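Long-range contacts in nonsense-mediated mRNA decay protein 2 (Saccharomyces cerevisiae, PDB 4LUN), which takes part in nonsense-mediated decay of mRNAs that carry premature stop codons and interacts with Upf1 through its C-terminus: residues A[195-201]-A[291-295]; A[3-7]-A[221-225]. One frame throughout, in Å; residues are numbered along the deposited sequence.

How the interactions relate
Both contacts belong to the N-terminal MIF4G domain of Upf2, an all-helical, HEAT-repeat-like fold, and each joins a loop to a helix far off in sequence. Interaction 1 sets the loop before helix 201-210 against the long C-terminal helix 277-303; interaction 2 holds the loop after helix 201-210 against the first turn of helix 3-17. One helix, 201-210, therefore has its leading and trailing loops tied to helices from the two ends of the chain. The contacts do not touch: their centres are 32 Å apart, their nearest atoms about 17 Å, and they lie on opposite sides of the chain's centre.

Interaction 1 of 2, residues A[195-201]-A[291-295]; sequences FKLGFTT and RFKTS
The guanidinium of R291 lies flat on one face of the F199 ring, with planes 17° apart and R291 CZ 3.9 Å from the F199 ring centroid, a stacked cation-pi pair. At its edge the same guanidinium meets the carbonyl of L197: NE and NH2 approach side-on and both donate to L197 O, NE at 2.8 Å. That oxygen lies almost in the guanidinium plane, so the two bonds fix the rotation of the group while F199 backs its face. The bend at chi3 (-68°) swings the guanidinium over F199 with its NE/NH2 edge toward L197 O. F292 uses its ring differently. Its edge points at one face of F195, an edge-to-face pair with centroids 5.5 Å apart and planes at 78°, and the backbone oxygens of F195 and K196 also sit near that edge. Obliquely to the ring, G198 CA comes to 3.3 Å from F292 CE2. Further along, T201 OG1 lies 2.8 Å from S295 OG and donates to G198 O at 2.7 Å, so the hydroxyl ties the helix start back onto its own loop; T201 CG2 meets F292 CE1 obliquely at 3.8 Å. Helix 231-271 packs beside this contact through A245, T246, R249 and L253, R249 also bonding K196 O, while helix 130-152 covers F199. The turn leading into helix 201-210 is thus held among three long helices of this N-terminal region, 130-152, 231-271 and 277-303.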
loop_
_atom_site.group_PDB
_atom_site.type_symbol
_atom_site.label_atom_id
_atom_site.label_comp_id
_atom_site.label_asym_id
_atom_site.label_seq_id
_atom_site.Cartn_x
_atom_site.Cartn_y
_atom_site.Cartn_z
ATOM N N PHE A 195 -13.319 5.935 7.678
ATOM C CA PHE A 195 -13.841 4.663 7.185
ATOM C C PHE A 195 -15.278 4.754 6.726
ATOM O O PHE A 195 -15.652 4.132 5.734
ATOM C CB PHE A 195 -13.734 3.577 8.252
ATOM C CG PHE A 195 -14.594 2.373 7.973
ATOM C CD1 PHE A 195 -14.154 1.382 7.106
ATOM C CD2 PHE A 195 -15.822 2.211 8.604
ATOM C CE1 PHE A 195 -14.944 0.273 6.839
ATOM C CE2 PHE A 195 -16.624 1.090 8.345
ATOM C CZ PHE A 195 -16.182 0.124 7.463
ATOM N N LYS A 196 -16.085 5.534 7.438
ATOM C CA LYS A 196 -17.517 5.559 7.148
ATOM C C LYS A 196 -17.873 6.111 5.767
ATOM O O LYS A 196 -18.987 5.862 5.281
ATOM C CB LYS A 196 -18.309 6.241 8.279
ATOM C CG LYS A 196 -18.356 5.394 9.549
ATOM C CD LYS A 196 -19.462 5.834 10.499
ATOM C CE LYS A 196 -19.269 7.264 10.980
ATOM N NZ LYS A 196 -20.371 7.667 11.913
ATOM N N LEU A 197 -16.928 6.817 5.129
ATOM C CA LEU A 197 -17.130 7.352 3.772
ATOM C C LEU A 197 -16.924 6.305 2.682
ATOM O O LEU A 197 -17.385 6.492 1.559
ATOM C CB LEU A 197 -16.293 8.618 3.499
ATOM C CG LEU A 197 -16.697 9.827 4.346
ATOM C CD1 LEU A 197 -15.860 11.037 3.957
ATOM C CD2 LEU A 197 -18.193 10.127 4.200
ATOM N N GLY A 198 -16.259 5.198 3.012
ATOM C CA GLY A 198 -16.149 4.076 2.086
ATOM C C GLY A 198 -14.960 4.084 1.139
ATOM O O GLY A 198 -14.758 3.127 0.391
ATOM N N PHE A 199 -14.170 5.152 1.143
ATOM C CA PHE A 199 -13.004 5.185 0.261
ATOM C C PHE A 199 -11.923 4.161 0.649
ATOM O O PHE A 199 -11.210 3.627 -0.221
ATOM C CB PHE A 199 -12.400 6.600 0.198
ATOM C CG PHE A 199 -13.337 7.643 -0.359
ATOM C CD1 PHE A 199 -13.622 7.679 -1.710
ATOM C CD2 PHE A 199 -13.913 8.594 0.469
ATOM C CE1 PHE A 199 -14.477 8.642 -2.230
ATOM C CE2 PHE A 199 -14.778 9.566 -0.051
ATOM C CZ PHE A 199 -15.056 9.577 -1.398
ATOM N N THR A 200 -11.767 3.877 1.940
ATOM C CA THR A 200 -10.698 2.945 2.308
ATOM C C THR A 200 -11.046 1.503 1.987
ATOM O O THR A 200 -10.159 0.649 1.977
ATOM C CB THR A 200 -10.273 3.033 3.787
ATOM O OG1 THR A 200 -11.309 2.512 4.614
ATOM C CG2 THR A 200 -9.962 4.475 4.169
ATOM N N THR A 201 -12.318 1.213 1.727
ATOM C CA THR A 201 -12.685 -0.158 1.363
ATOM C C THR A 201 -11.983 -0.540 0.059
ATOM O O THR A 201 -11.692 -1.716 -0.169
ATOM C CB THR A 201 -14.213 -0.383 1.229
ATOM O OG1 THR A 201 -14.734 0.462 0.204
ATOM C CG2 THR A 201 -14.954 -0.126 2.540
ATOM N N ARG A 291 -20.254 2.695 -2.928
ATOM C CA ARG A 291 -18.889 2.314 -2.565
ATOM C C ARG A 291 -18.873 1.088 -1.648
ATOM O O ARG A 291 -18.107 0.145 -1.856
ATOM C CB ARG A 291 -18.152 3.484 -1.897
ATOM C CG ARG A 291 -17.620 4.510 -2.895
ATOM C CD ARG A 291 -16.605 5.450 -2.248
ATOM N NE ARG A 291 -17.225 6.326 -1.258
ATOM C CZ ARG A 291 -17.836 7.471 -1.547
ATOM N NH1 ARG A 291 -17.917 7.888 -2.805
ATOM N NH2 ARG A 291 -18.357 8.205 -0.576
ATOM N N PHE A 292 -19.738 1.091 -0.643
ATOM C CA PHE A 292 -19.791 -0.039 0.277
ATOM C C PHE A 292 -20.308 -1.318 -0.367
ATOM O O PHE A 292 -19.797 -2.396 -0.083
ATOM C CB PHE A 292 -20.591 0.318 1.534
ATOM C CG PHE A 292 -19.764 1.020 2.559
ATOM C CD1 PHE A 292 -18.946 0.279 3.405
ATOM C CD2 PHE A 292 -19.751 2.403 2.643
ATOM C CE1 PHE A 292 -18.138 0.915 4.344
ATOM C CE2 PHE A 292 -18.945 3.047 3.579
ATOM C CZ PHE A 292 -18.143 2.297 4.434
ATOM N N LYS A 293 -21.310 -1.195 -1.228
ATOM C CA LYS A 293 -21.882 -2.371 -1.876
ATOM C C LYS A 293 -20.866 -3.016 -2.820
ATOM O O LYS A 293 -20.687 -4.236 -2.813
ATOM C CB LYS A 293 -23.159 -2.009 -2.650
ATOM C CG LYS A 293 -23.746 -3.209 -3.404
ATOM C CD LYS A 293 -25.130 -2.906 -3.951
ATOM C CE LYS A 293 -25.653 -4.082 -4.777
ATOM N NZ LYS A 293 -27.029 -3.795 -5.265
ATOM N N THR A 294 -20.214 -2.194 -3.632
ATOM C CA THR A 294 -19.216 -2.685 -4.581
ATOM C C THR A 294 -18.115 -3.425 -3.839
ATOM O O THR A 294 -17.692 -4.514 -4.237
ATOM C CB THR A 294 -18.593 -1.531 -5.365
ATOM O OG1 THR A 294 -19.622 -0.854 -6.092
ATOM C CG2 THR A 294 -17.551 -2.047 -6.342
ATOM N N SER A 295 -17.656 -2.835 -2.742
ATOM C CA SER A 295 -16.596 -3.457 -1.956
ATOM C C SER A 295 -17.065 -4.698 -1.200
ATOM O O SER A 295 -16.341 -5.689 -1.122
ATOM C CB SER A 295 -15.999 -2.444 -0.988
ATOM O OG SER A 295 -15.292 -1.456 -1.708
#

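Interaction 2 of 2, residues A[3-7]-A[221-225]; sequences DGRKK and SWDDL
K7 and L225 bury the most surface here, followed by K6, where the first turn of helix 3-17 docks on a loop of the all-helical MIF4G domain. L225 reaches toward the helix and divides its two methyls between the neighbouring lysines: CD2 lies 3.7 Å from K7 CG, and CD1 lies 3.8 Å from K6 CD. Both lysines thus offer the aliphatic part of their chains, which the leucine crosses at about a right angle. Beyond that methylene stretch, K7 bends at chi3 (-113°) and chi4, away from the usual staggered positions, and its NZ makes a weak hydrogen bond of 3.2 Å to S221 O. D224 OD2, 5.1 Å from K7 NZ, is not in contact with it, though its negative charge may still favour the ammonium group there. K6 also packs on M1 and on E149 of helix 130-152. The indole of W222, in contact with F211, P213 and L152, turns its NE1 edge to D3 at the start of the helix, with K6 CD lying obliquely to it, while S221 turns its hydroxyl to D219. The contact is completed by D3, whose carboxylate is nearly perpendicular to the indole, at 78°. Here W222 NE1 donates to D3 OD1 over 2.9 Å with an N-H...O angle of 161°, the oxygen lying in the plane of the indole but met from above the carboxylate plane.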
loop_
_atom_site.group_PDB
_atom_site.type_symbol
_atom_site.label_atom_id
_atom_site.label_comp_id
_atom_site.label_asym_id
_atom_site.label_seq_id
_atom_site.Cartn_x
_atom_site.Cartn_y
_atom_site.Cartn_z
ATOM N N ASP A 3 7.970 -15.782 -8.945
ATOM C CA ASP A 3 8.285 -16.138 -7.564
ATOM C C ASP A 3 9.740 -16.594 -7.415
ATOM O O ASP A 3 10.346 -16.394 -6.375
ATOM C CB ASP A 3 7.327 -17.216 -7.034
ATOM C CG ASP A 3 5.912 -16.686 -6.789
ATOM O OD1 ASP A 3 5.736 -15.453 -6.689
ATOM O OD2 ASP A 3 4.976 -17.507 -6.684
ATOM N N GLY A 4 10.291 -17.207 -8.459
ATOM C CA GLY A 4 11.678 -17.633 -8.445
ATOM C C GLY A 4 12.634 -16.469 -8.280
ATOM O O GLY A 4 13.574 -16.534 -7.484
ATOM N N ARG A 5 12.395 -15.398 -9.029
ATOM C CA ARG A 5 13.227 -14.201 -8.941
ATOM C C ARG A 5 13.014 -13.477 -7.609
ATOM O O ARG A 5 13.957 -12.921 -7.039
ATOM C CB ARG A 5 12.934 -13.259 -10.114
ATOM C CG ARG A 5 13.774 -11.993 -10.120
ATOM C CD ARG A 5 15.264 -12.300 -10.123
ATOM N NE ARG A 5 16.060 -11.077 -10.124
ATOM C CZ ARG A 5 17.371 -11.031 -9.915
ATOM N NH1 ARG A 5 18.049 -12.146 -9.673
ATOM N NH2 ARG A 5 18.002 -9.865 -9.940
ATOM N N LYS A 6 11.780 -13.481 -7.113
ATOM C CA LYS A 6 11.509 -12.933 -5.787
ATOM C C LYS A 6 12.361 -13.644 -4.749
ATOM O O LYS A 6 12.974 -13.009 -3.889
ATOM C CB LYS A 6 10.030 -13.091 -5.412
ATOM C CG LYS A 6 9.098 -12.049 -6.005
ATOM C CD LYS A 6 7.718 -12.150 -5.367
ATOM C CE LYS A 6 6.789 -11.059 -5.867
ATOM N NZ LYS A 6 7.002 -10.785 -7.314
ATOM N N LYS A 7 12.407 -14.969 -4.833
ATOM C CA LYS A 7 13.170 -15.759 -3.870
ATOM C C LYS A 7 14.681 -15.551 -4.018
ATOM O O LYS A 7 15.408 -15.489 -3.019
ATOM C CB LYS A 7 12.772 -17.239 -3.945
ATOM C CG LYS A 7 11.343 -17.496 -3.472
ATOM C CD LYS A 7 10.937 -18.959 -3.612
ATOM C CE LYS A 7 9.849 -19.128 -4.659
ATOM N NZ LYS A 7 8.595 -19.682 -4.069
ATOM N N SER A 221 2.924 -20.348 -1.512
ATOM C CA SER A 221 3.912 -19.882 -2.481
ATOM C C SER A 221 4.851 -18.783 -1.968
ATOM O O SER A 221 5.996 -18.697 -2.407
ATOM C CB SER A 221 3.216 -19.417 -3.758
ATOM O OG SER A 221 2.267 -18.406 -3.471
ATOM N N TRP A 222 4.378 -17.959 -1.030
ATOM C CA TRP A 222 5.196 -16.855 -0.518
ATOM C C TRP A 222 5.732 -17.073 0.900
ATOM O O TRP A 222 6.350 -16.172 1.469
ATOM C CB TRP A 222 4.430 -15.518 -0.590
ATOM C CG TRP A 222 4.237 -15.005 -1.979
ATOM C CD1 TRP A 222 4.816 -15.480 -3.117
ATOM C CD2 TRP A 222 3.395 -13.907 -2.381
ATOM N NE1 TRP A 222 4.390 -14.749 -4.206
ATOM C CE2 TRP A 222 3.518 -13.782 -3.782
ATOM C CE3 TRP A 222 2.557 -13.024 -1.694
ATOM C CZ2 TRP A 222 2.828 -12.802 -4.509
ATOM C CZ3 TRP A 222 1.865 -12.052 -2.425
ATOM C CH2 TRP A 222 2.010 -11.956 -3.816
ATOM N N ASP A 223 5.536 -18.269 1.454
ATOM C CA ASP A 223 5.999 -18.551 2.811
ATOM C C ASP A 223 7.486 -18.264 3.035
ATOM O O ASP A 223 7.867 -17.806 4.109
ATOM C CB ASP A 223 5.710 -20.009 3.198
ATOM C CG ASP A 223 4.245 -20.262 3.491
ATOM O OD1 ASP A 223 3.437 -19.296 3.504
ATOM O OD2 ASP A 223 3.900 -21.443 3.739
ATOM N N ASP A 224 8.323 -18.532 2.031
ATOM C CA ASP A 224 9.764 -18.301 2.157
ATOM C C ASP A 224 10.106 -16.817 2.101
ATOM O O ASP A 224 11.236 -16.420 2.402
ATOM C CB ASP A 224 10.533 -18.997 1.029
ATOM C CG ASP A 224 10.591 -20.498 1.189
ATOM O OD1 ASP A 224 10.269 -21.006 2.286
ATOM O OD2 ASP A 224 10.976 -21.170 0.207
ATOM N N LEU A 225 9.134 -16.005 1.697
ATOM C CA LEU A 225 9.364 -14.579 1.509
ATOM C C LEU A 225 8.914 -13.776 2.718
ATOM O O LEU A 225 9.267 -12.607 2.860
ATOM C CB LEU A 225 8.625 -14.076 0.280
ATOM C CG LEU A 225 8.932 -14.803 -1.019
ATOM C CD1 LEU A 225 8.074 -14.234 -2.165
ATOM C CD2 LEU A 225 10.409 -14.683 -1.321
#